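Local coordinates for protein aldehyde dehydrogenase 12 (Zea mays, PDB 6D97) that oxidises L-glutamate gamma-semialdehyde with NAD+ as the last enzyme of proline catabolism in plants, at residues 117-120 and 121-125; 152-155 and 156-159; 160-163 and 164-167. All coordinates share one frame; numbering follows the deposited sequence.

Interaction 1 of 3, residues 117-120 and 121-125; sequences AAHM and LGQPT
Gln123 curls back over His119 at a tight helix-to-helix junction, where helix 105-121 ends and helix 124-137 starts with Gln123 at its N-cap position. A carbonyl near the end of a helix lacks the usual backbone N-H four residues on, and His119 illustrates one remedy: Gln123 N turns instead to Met120 O, at 3.1 Å, while the side-chain NE2 of Gln123 takes His119 O at 3.2 Å. With CG of Gln123 beside the backbone N (chi1 -63°), one bend at chi2 turns the amide back. The oxygen lies close to the amide plane, although the N-H comes in tilted from the plane of the carbonyl.

Gln123 NE2 also sits over one face of the His119 imidazole, toward its rim and 3.5 Å from His119 NE2, at an angle too poor for a hydrogen bond. With CG trans to its own backbone N (chi1 -178°), His119 swings its ring to this side of the junction, and it stacks on His119 of the second subunit. Met120 packs on Phe29 and Cys241. At Gly122 a side chain would crowd Ala118 O, to which Gly122 N makes just a weak bond. One step earlier the helix is still regular: Leu121 N meets Ala117 O at 2.8 Å in an almost perfectly straight bond of 178°.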
ATOM      1  N   ALA A 117      25.729   6.429  10.960  1.00 25.85           N
ATOM      2  CA  ALA A 117      26.003   7.641  10.193  1.00 22.02           C
ATOM      3  C   ALA A 117      25.096   8.789  10.618  1.00 23.33           C
ATOM      4  O   ALA A 117      25.555   9.929  10.749  1.00 31.45           O
ATOM      5  CB  ALA A 117      25.856   7.362   8.698  1.00 20.35           C
ATOM      6  N   ALA A 118      23.806   8.510  10.836  1.00 29.11           N
ATOM      7  CA  ALA A 118      22.885   9.554  11.276  1.00 26.94           C
ATOM      8  C   ALA A 118      23.312  10.140  12.617  1.00 31.48           C
ATOM      9  O   ALA A 118      23.200  11.352  12.835  1.00 32.05           O
ATOM     10  CB  ALA A 118      21.460   9.006  11.365  1.00 25.75           C
ATOM     11  N   HIS A 119      23.801   9.297  13.529  1.00 29.22           N
ATOM     12  CA  HIS A 119      24.250   9.804  14.821  1.00 31.17           C
ATOM     13  C   HIS A 119      25.516  10.633  14.671  1.00 32.84           C
ATOM     14  O   HIS A 119      25.708  11.623  15.388  1.00 33.24           O
ATOM     15  CB  HIS A 119      24.479   8.650  15.796  1.00 32.23           C
ATOM     16  CG  HIS A 119      24.888   9.093  17.166  1.00 36.66           C
ATOM     17  ND1 HIS A 119      26.159   8.902  17.666  1.00 38.42           N
ATOM     18  CD2 HIS A 119      24.193   9.725  18.141  1.00 37.74           C
ATOM     19  CE1 HIS A 119      26.228   9.396  18.890  1.00 38.71           C
ATOM     20  NE2 HIS A 119      25.047   9.900  19.202  1.00 39.57           N
ATOM     21  N   MET A 120      26.393  10.243  13.746  1.00 31.40           N
ATOM     22  CA  MET A 120      27.605  11.014  13.505  1.00 30.78           C
ATOM     23  C   MET A 120      27.278  12.365  12.886  1.00 29.59           C
ATOM     24  O   MET A 120      27.738  13.406  13.366  1.00 37.04           O
ATOM     25  CB  MET A 120      28.559  10.223  12.613  1.00 40.47           C
ATOM     26  CG  MET A 120      29.413   9.235  13.374  1.00 51.71           C
ATOM     27  SD  MET A 120      30.560  10.044  14.507  1.00 70.71           S
ATOM     28  CE  MET A 120      31.735  10.756  13.357  1.00 68.68           C
ATOM     29  N   LEU A 121      26.472  12.368  11.820  1.00 31.88           N
ATOM     30  CA  LEU A 121      26.081  13.620  11.182  1.00 35.07           C
ATOM     31  C   LEU A 121      25.335  14.549  12.131  1.00 39.01           C
ATOM     32  O   LEU A 121      25.343  15.764  11.918  1.00 42.11           O
ATOM     33  CB  LEU A 121      25.213  13.342   9.949  1.00 29.88           C
ATOM     34  CG  LEU A 121      25.874  13.229   8.572  1.00 31.96           C
ATOM     35  CD1 LEU A 121      24.848  13.477   7.482  1.00 21.61           C
ATOM     36  CD2 LEU A 121      27.042  14.192   8.436  1.00 26.30           C
ATOM     37  N   GLY A 122      24.686  14.009  13.164  1.00 36.73           N
ATOM     38  CA  GLY A 122      23.954  14.834  14.112  1.00 33.65           C
ATOM     39  C   GLY A 122      24.801  15.496  15.177  1.00 35.95           C
ATOM     40  O   GLY A 122      24.299  16.355  15.910  1.00 35.33           O
ATOM     41  N   GLN A 123      26.068  15.111  15.281  1.00 31.46           N
ATOM     42  CA  GLN A 123      26.962  15.744  16.239  1.00 37.35           C
ATOM     43  C   GLN A 123      27.223  17.184  15.816  1.00 38.38           C
ATOM     44  O   GLN A 123      27.546  17.430  14.645  1.00 37.95           O
ATOM     45  CB  GLN A 123      28.280  14.977  16.340  1.00 36.70           C
ATOM     46  CG  GLN A 123      28.130  13.564  16.860  1.00 36.49           C
ATOM     47  CD  GLN A 123      27.445  13.517  18.210  1.00 52.27           C
ATOM     48  OE1 GLN A 123      28.016  13.923  19.223  1.00 62.92           O
ATOM     49  NE2 GLN A 123      26.211  13.023  18.230  1.00 55.93           N
ATOM     50  N   PRO A 124      27.081  18.156  16.722  1.00 36.48           N
ATOM     51  CA  PRO A 124      27.261  19.563  16.324  1.00 32.27           C
ATOM     52  C   PRO A 124      28.570  19.840  15.609  1.00 28.54           C
ATOM     53  O   PRO A 124      28.585  20.605  14.638  1.00 34.01           O
ATOM     54  CB  PRO A 124      27.176  20.308  17.660  1.00 39.52           C
ATOM     55  CG  PRO A 124      26.290  19.451  18.500  1.00 35.29           C
ATOM     56  CD  PRO A 124      26.600  18.028  18.109  1.00 36.70           C
ATOM     57  N   THR A 125      29.674  19.234  16.053  1.00 28.47           N
ATOM     58  CA  THR A 125      30.950  19.491  15.394  1.00 29.33           C
ATOM     59  C   THR A 125      31.004  18.872  14.003  1.00 32.01           C
ATOM     60  O   THR A 125      31.705  19.389  13.128  1.00 36.28           O
ATOM     61  CB  THR A 125      32.108  18.973  16.247  1.00 32.47           C
ATOM     62  OG1 THR A 125      31.933  17.574  16.499  1.00 45.29           O
ATOM     63  CG2 THR A 125      32.179  19.729  17.569  1.00 33.58           C
TER

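Interaction 2 of 3, residues 152-155 and 156-159; sequences SQKF and LENF
Leu156 closes a regular helical turn onto Ser152, its N bonded to Ser152 O at 3.1 Å, and its CD2 rests on CD2 of the Phe155 ring. Glu157 follows with a backbone bond to Gln153 O and an extended side chain that meets two partners. Glu157 OE1 accepts Gln153 NE2 at 3.1 Å in a nearly straight bond (167°); the donor stands above the carboxylate plane while the acceptor lies close to the plane of the amide. Gln153 NE2 has a second acceptor, Ala118 O on helix 105-121. The other oxygen, Glu157 OE2, faces Lys154 NZ at 3.8 Å, a long salt bridge between side chains lying alongside each other. Were Glu157 an alanine, Lys154 would probably lose this carboxylate and Gln153 NE2 one of its two acceptors, leaving the amide freer to turn. Next, Asn158 N bonds to Phe155 O at 3.0 Å and weakly to Lys154 O, while its OD1 receives Asp162 N of the second subunit. Phe159 then lays CE2 3.5 Å from Phe155 CE1, its CD2 over one face of the Phe155 ring, with the planes at 56°. With CG trans to its backbone N (chi1 165°), Phe155 meets it, and Tyr214 and Ile520 touch both rings. The shift from bonds four residues apart to bonds three apart, the last from Phe159 N to Leu156 O, is a tightening characteristic of the C-terminal turn of an alpha-helix.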
ATOM      1  N   SER A 152      20.293  15.589   5.083  1.00 22.22           N
ATOM      2  CA  SER A 152      21.049  14.344   5.007  1.00 19.03           C
ATOM      3  C   SER A 152      20.930  13.550   6.301  1.00 21.08           C
ATOM      4  O   SER A 152      20.723  12.331   6.277  1.00 27.22           O
ATOM      5  CB  SER A 152      22.515  14.643   4.693  1.00 19.61           C
ATOM      6  OG  SER A 152      22.628  15.500   3.574  1.00 26.83           O
ATOM      7  N   GLN A 153      21.041  14.231   7.444  1.00 24.57           N
ATOM      8  CA  GLN A 153      20.989  13.548   8.732  1.00 21.12           C
ATOM      9  C   GLN A 153      19.618  12.924   8.961  1.00 24.33           C
ATOM     10  O   GLN A 153      19.510  11.773   9.402  1.00 24.85           O
ATOM     11  CB  GLN A 153      21.344  14.532   9.851  1.00 19.64           C
ATOM     12  CG  GLN A 153      21.698  13.894  11.183  1.00 29.15           C
ATOM     13  CD  GLN A 153      20.482  13.541  12.006  1.00 30.59           C
ATOM     14  OE1 GLN A 153      19.401  14.103  11.816  1.00 38.91           O
ATOM     15  NE2 GLN A 153      20.649  12.599  12.928  1.00 27.08           N
ATOM     16  N   LYS A 154      18.554  13.672   8.649  1.00 27.66           N
ATOM     17  CA  LYS A 154      17.196  13.165   8.827  1.00 28.00           C
ATOM     18  C   LYS A 154      16.915  11.988   7.902  1.00 28.22           C
ATOM     19  O   LYS A 154      16.273  11.013   8.311  1.00 29.82           O
ATOM     20  CB  LYS A 154      16.184  14.288   8.592  1.00 22.75           C
ATOM     21  CG  LYS A 154      15.893  15.130   9.828  1.00 42.86           C
ATOM     22  CD  LYS A 154      15.023  14.358  10.811  1.00 45.21           C
ATOM     23  CE  LYS A 154      14.894  15.079  12.141  1.00 37.46           C
ATOM     24  NZ  LYS A 154      16.168  15.073  12.908  1.00 44.96           N
ATOM     25  N   PHE A 155      17.383  12.065   6.652  1.00 25.34           N
ATOM     26  CA  PHE A 155      17.204  10.965   5.708  1.00 22.20           C
ATOM     27  C   PHE A 155      17.793   9.672   6.258  1.00 22.23           C
ATOM     28  O   PHE A 155      17.152   8.615   6.214  1.00 27.82           O
ATOM     29  CB  PHE A 155      17.838  11.337   4.363  1.00 22.06           C
ATOM     30  CG  PHE A 155      18.036  10.173   3.430  1.00 20.60           C
ATOM     31  CD1 PHE A 155      17.051   9.815   2.523  1.00 23.90           C
ATOM     32  CD2 PHE A 155      19.224   9.455   3.442  1.00 22.77           C
ATOM     33  CE1 PHE A 155      17.242   8.753   1.657  1.00 23.79           C
ATOM     34  CE2 PHE A 155      19.420   8.392   2.586  1.00 21.52           C
ATOM     35  CZ  PHE A 155      18.431   8.041   1.689  1.00 21.56           C
ATOM     36  N   LEU A 156      19.015   9.741   6.790  1.00 21.89           N
ATOM     37  CA  LEU A 156      19.636   8.560   7.382  1.00 22.17           C
ATOM     38  C   LEU A 156      18.838   8.055   8.576  1.00 25.69           C
ATOM     39  O   LEU A 156      18.758   6.844   8.812  1.00 26.83           O
ATOM     40  CB  LEU A 156      21.076   8.877   7.788  1.00 18.13           C
ATOM     41  CG  LEU A 156      22.058   9.165   6.649  1.00 25.69           C
ATOM     42  CD1 LEU A 156      23.400   9.640   7.195  1.00 25.58           C
ATOM     43  CD2 LEU A 156      22.228   7.936   5.765  1.00 21.31           C
ATOM     44  N   GLU A 157      18.233   8.969   9.341  1.00 28.45           N
ATOM     45  CA  GLU A 157      17.398   8.543  10.460  1.00 37.42           C
ATOM     46  C   GLU A 157      16.175   7.772   9.985  1.00 30.02           C
ATOM     47  O   GLU A 157      15.657   6.927  10.720  1.00 33.38           O
ATOM     48  CB  GLU A 157      16.973   9.745  11.305  1.00 32.24           C
ATOM     49  CG  GLU A 157      17.988  10.147  12.361  1.00 42.56           C
ATOM     50  CD  GLU A 157      17.391  11.041  13.433  1.00 53.15           C
ATOM     51  OE1 GLU A 157      18.142  11.473  14.336  1.00 50.60           O
ATOM     52  OE2 GLU A 157      16.171  11.307  13.375  1.00 56.92           O
ATOM     53  N   ASN A 158      15.711   8.027   8.758  1.00 25.20           N
ATOM     54  CA  ASN A 158      14.542   7.323   8.244  1.00 29.55           C
ATOM     55  C   ASN A 158      14.837   5.879   7.865  1.00 28.37           C
ATOM     56  O   ASN A 158      13.895   5.113   7.636  1.00 30.97           O
ATOM     57  CB  ASN A 158      13.969   8.055   7.029  1.00 28.29           C
ATOM     58  CG  ASN A 158      13.324   9.374   7.396  1.00 26.62           C
ATOM     59  OD1 ASN A 158      13.009   9.624   8.560  1.00 25.47           O
ATOM     60  ND2 ASN A 158      13.114  10.223   6.401  1.00 17.80           N
ATOM     61  N   PHE A 159      16.101   5.482   7.804  1.00 23.00           N
ATOM     62  CA  PHE A 159      16.446   4.149   7.332  1.00 28.93           C
ATOM     63  C   PHE A 159      17.355   3.448   8.322  1.00 24.92           C
ATOM     64  O   PHE A 159      18.320   2.773   7.952  1.00 30.61           O
ATOM     65  CB  PHE A 159      17.045   4.224   5.932  1.00 20.07           C
ATOM     66  CG  PHE A 159      16.088   4.789   4.930  1.00 22.10           C
ATOM     67  CD1 PHE A 159      15.052   4.011   4.442  1.00 24.96           C
ATOM     68  CD2 PHE A 159      16.180   6.108   4.521  1.00 20.95           C
ATOM     69  CE1 PHE A 159      14.142   4.523   3.547  1.00 23.31           C
ATOM     70  CE2 PHE A 159      15.273   6.627   3.617  1.00 24.79           C
ATOM     71  CZ  PHE A 159      14.252   5.832   3.132  1.00 24.45           C
TER

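Interaction 3 of 3, residues 160-163 and 164-167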
ATOM      1  N   CYS A 160      17.029   3.592   9.602  1.00 29.91           N
ATOM      2  CA  CYS A 160      17.636   2.833  10.681  1.00 33.35           C
ATOM      3  C   CYS A 160      16.835   1.559  10.936  1.00 36.66           C
ATOM      4  O   CYS A 160      15.721   1.380  10.433  1.00 27.78           O
ATOM      5  CB  CYS A 160      17.710   3.674  11.956  1.00 28.37           C
ATOM      6  SG  CYS A 160      18.596   5.241  11.798  1.00 30.81           S
ATOM      7  N   GLY A 161      17.420   0.668  11.733  1.00 36.28           N
ATOM      8  CA  GLY A 161      16.738  -0.558  12.117  1.00 31.67           C
ATOM      9  C   GLY A 161      16.323  -1.388  10.917  1.00 27.18           C
ATOM     10  O   GLY A 161      17.147  -1.782  10.085  1.00 24.18           O
ATOM     11  N   ASP A 162      15.022  -1.656  10.826  1.00 22.13           N
ATOM     12  CA  ASP A 162      14.461  -2.505   9.782  1.00 25.74           C
ATOM     13  C   ASP A 162      14.016  -1.730   8.549  1.00 22.07           C
ATOM     14  O   ASP A 162      13.496  -2.342   7.609  1.00 24.78           O
ATOM     15  CB  ASP A 162      13.262  -3.297  10.324  1.00 29.56           C
ATOM     16  CG  ASP A 162      13.648  -4.309  11.386  1.00 34.82           C
ATOM     17  OD1 ASP A 162      14.495  -5.185  11.109  1.00 39.55           O
ATOM     18  OD2 ASP A 162      13.097  -4.228  12.504  1.00 36.45           O
ATOM     19  N   GLN A 163      14.200  -0.408   8.518  1.00 26.17           N
ATOM     20  CA  GLN A 163      13.567   0.387   7.467  1.00 23.03           C
ATOM     21  C   GLN A 163      14.177   0.154   6.089  1.00 22.56           C
ATOM     22  O   GLN A 163      13.496   0.376   5.083  1.00 22.47           O
ATOM     23  CB  GLN A 163      13.611   1.875   7.828  1.00 18.58           C
ATOM     24  CG  GLN A 163      12.685   2.256   8.989  1.00 19.82           C
ATOM     25  CD  GLN A 163      11.199   2.065   8.675  1.00 23.76           C
ATOM     26  OE1 GLN A 163      10.817   1.771   7.541  1.00 29.00           O
ATOM     27  NE2 GLN A 163      10.358   2.237   9.689  1.00 22.66           N
ATOM     28  N   VAL A 164      15.431  -0.289   6.011  1.00 26.95           N
ATOM     29  CA  VAL A 164      15.987  -0.693   4.724  1.00 27.91           C
ATOM     30  C   VAL A 164      15.395  -2.024   4.288  1.00 27.16           C
ATOM     31  O   VAL A 164      14.985  -2.194   3.133  1.00 22.97           O
ATOM     32  CB  VAL A 164      17.520  -0.757   4.804  1.00 30.16           C
ATOM     33  CG1 VAL A 164      18.089  -1.310   3.509  1.00 21.83           C
ATOM     34  CG2 VAL A 164      18.068   0.621   5.087  1.00 16.44           C
ATOM     35  N   ARG A 165      15.355  -2.981   5.218  1.00 20.08           N
ATOM     36  CA  ARG A 165      14.641  -4.236   5.038  1.00 26.24           C
ATOM     37  C   ARG A 165      13.224  -3.995   4.521  1.00 32.01           C
ATOM     38  O   ARG A 165      12.769  -4.654   3.580  1.00 29.45           O
ATOM     39  CB  ARG A 165      14.630  -4.981   6.380  1.00 31.83           C
ATOM     40  CG  ARG A 165      14.099  -6.400   6.353  1.00 30.67           C
ATOM     41  CD  ARG A 165      13.268  -6.705   7.600  1.00 35.27           C
ATOM     42  NE  ARG A 165      14.031  -6.771   8.845  1.00 25.09           N
ATOM     43  CZ  ARG A 165      14.520  -7.892   9.361  1.00 26.22           C
ATOM     44  NH1 ARG A 165      14.341  -9.044   8.728  1.00 25.13           N
ATOM     45  NH2 ARG A 165      15.193  -7.859  10.504  1.00 20.19           N
ATOM     46  N   PHE A 166      12.528  -3.015   5.105  1.00 26.01           N
ATOM     47  CA  PHE A 166      11.158  -2.716   4.707  1.00 25.85           C
ATOM     48  C   PHE A 166      11.062  -2.150   3.295  1.00 29.55           C
ATOM     49  O   PHE A 166       9.990  -2.230   2.686  1.00 22.70           O
ATOM     50  CB  PHE A 166      10.523  -1.739   5.697  1.00 25.12           C
ATOM     51  CG  PHE A 166      10.204  -2.345   7.034  1.00 26.08           C
ATOM     52  CD1 PHE A 166      10.156  -3.720   7.201  1.00 17.93           C
ATOM     53  CD2 PHE A 166       9.932  -1.531   8.124  1.00 24.25           C
ATOM     54  CE1 PHE A 166       9.852  -4.272   8.433  1.00 21.06           C
ATOM     55  CE2 PHE A 166       9.631  -2.073   9.358  1.00 20.66           C
ATOM     56  CZ  PHE A 166       9.592  -3.447   9.514  1.00 21.68           C
ATOM     57  N   LEU A 167      12.144  -1.569   2.766  1.00 26.53           N
ATOM     58  CA  LEU A 167      12.133  -1.136   1.371  1.00 27.22           C
ATOM     59  C   LEU A 167      11.983  -2.321   0.429  1.00 28.36           C
ATOM     60  O   LEU A 167      11.439  -2.175  -0.672  1.00 30.53           O
ATOM     61  CB  LEU A 167      13.411  -0.358   1.041  1.00 29.91           C
ATOM     62  CG  LEU A 167      13.583   1.049   1.613  1.00 31.30           C
ATOM     63  CD1 LEU A 167      14.962   1.594   1.267  1.00 22.96           C
ATOM     64  CD2 LEU A 167      12.493   1.963   1.068  1.00 24.20           C
TER
HETATM   65  O   HOH W   1      16.991  -2.546   7.601  1.00 26.00           O
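A type II' beta turn from Cys160 to Gln163 leads into the short, weakly bonded helix 163-167, and Asp162, inside the turn, makes the main contacts with that helix. Gly161 occupies the turn position with positive phi, which suits a residue without a side chain. Asp162 O accepts Phe166 N at 2.8 Å, almost head-on to the carbonyl. Beside it a water bridges the turn and the helix, donating to Gly161 O at 2.6 Å and accepting from Arg165 N at 2.9 Å.

The side chains of Asp162 and Arg165 run alongside each other, and both guanidinium nitrogens on one edge close on a single oxygen: Arg165 NE and Arg165 NH2 each lie 2.8 Å from Asp162 OD1. They come from the same face of the carboxylate, NE from well above its plane and NH2 nearly along the C-O axis, and the two flat groups are turned 57° apart. Trans placement of CG to the backbone N (chi1 -172°), followed by bends at chi2 and chi3, brings the guanidinium there. The Phe166 ring turns one face to Asp162: Asp162 O lies over it toward the rim, and Asp162 CB makes a CH-pi contact 4.0 Å from the Phe166 centroid. Gln163 OE1 approaches the edge of the same ring, 3.5 Å from Phe166 CD2, while Gln163 NE2 bonds to Asn158 O of the second subunit.

Gln499 of the second subunit holds Asp162 OD2, and Arg165 also bonds to Asn176 and Pro174 of the third. The buried pair thus probably balances its opposite charges locally while joining three subunits of the tetramer.

The three contacts come in series along the chain and follow a path through neighbouring helices. Interaction 1, at the junction of helices 105-121 and 124-137, is centred 11 Å from interaction 2, on the end of helix 142-157, and the two touch where Ala117 and Ala118 pack on Leu156. Interaction 3 continues directly from interaction 2 into helix 163-167, with centres 12 Å apart and Phe159 packed against Val164 and Leu167. Interactions 1 and 3 are 20 Å apart between centres and do not touch. Residues 152-167 run from Ser152, whose side chain is about 12 Å from that of NAD-binding Thr196, to the interfaces with two other subunits; interaction 1 also meets the second subunit, through His119.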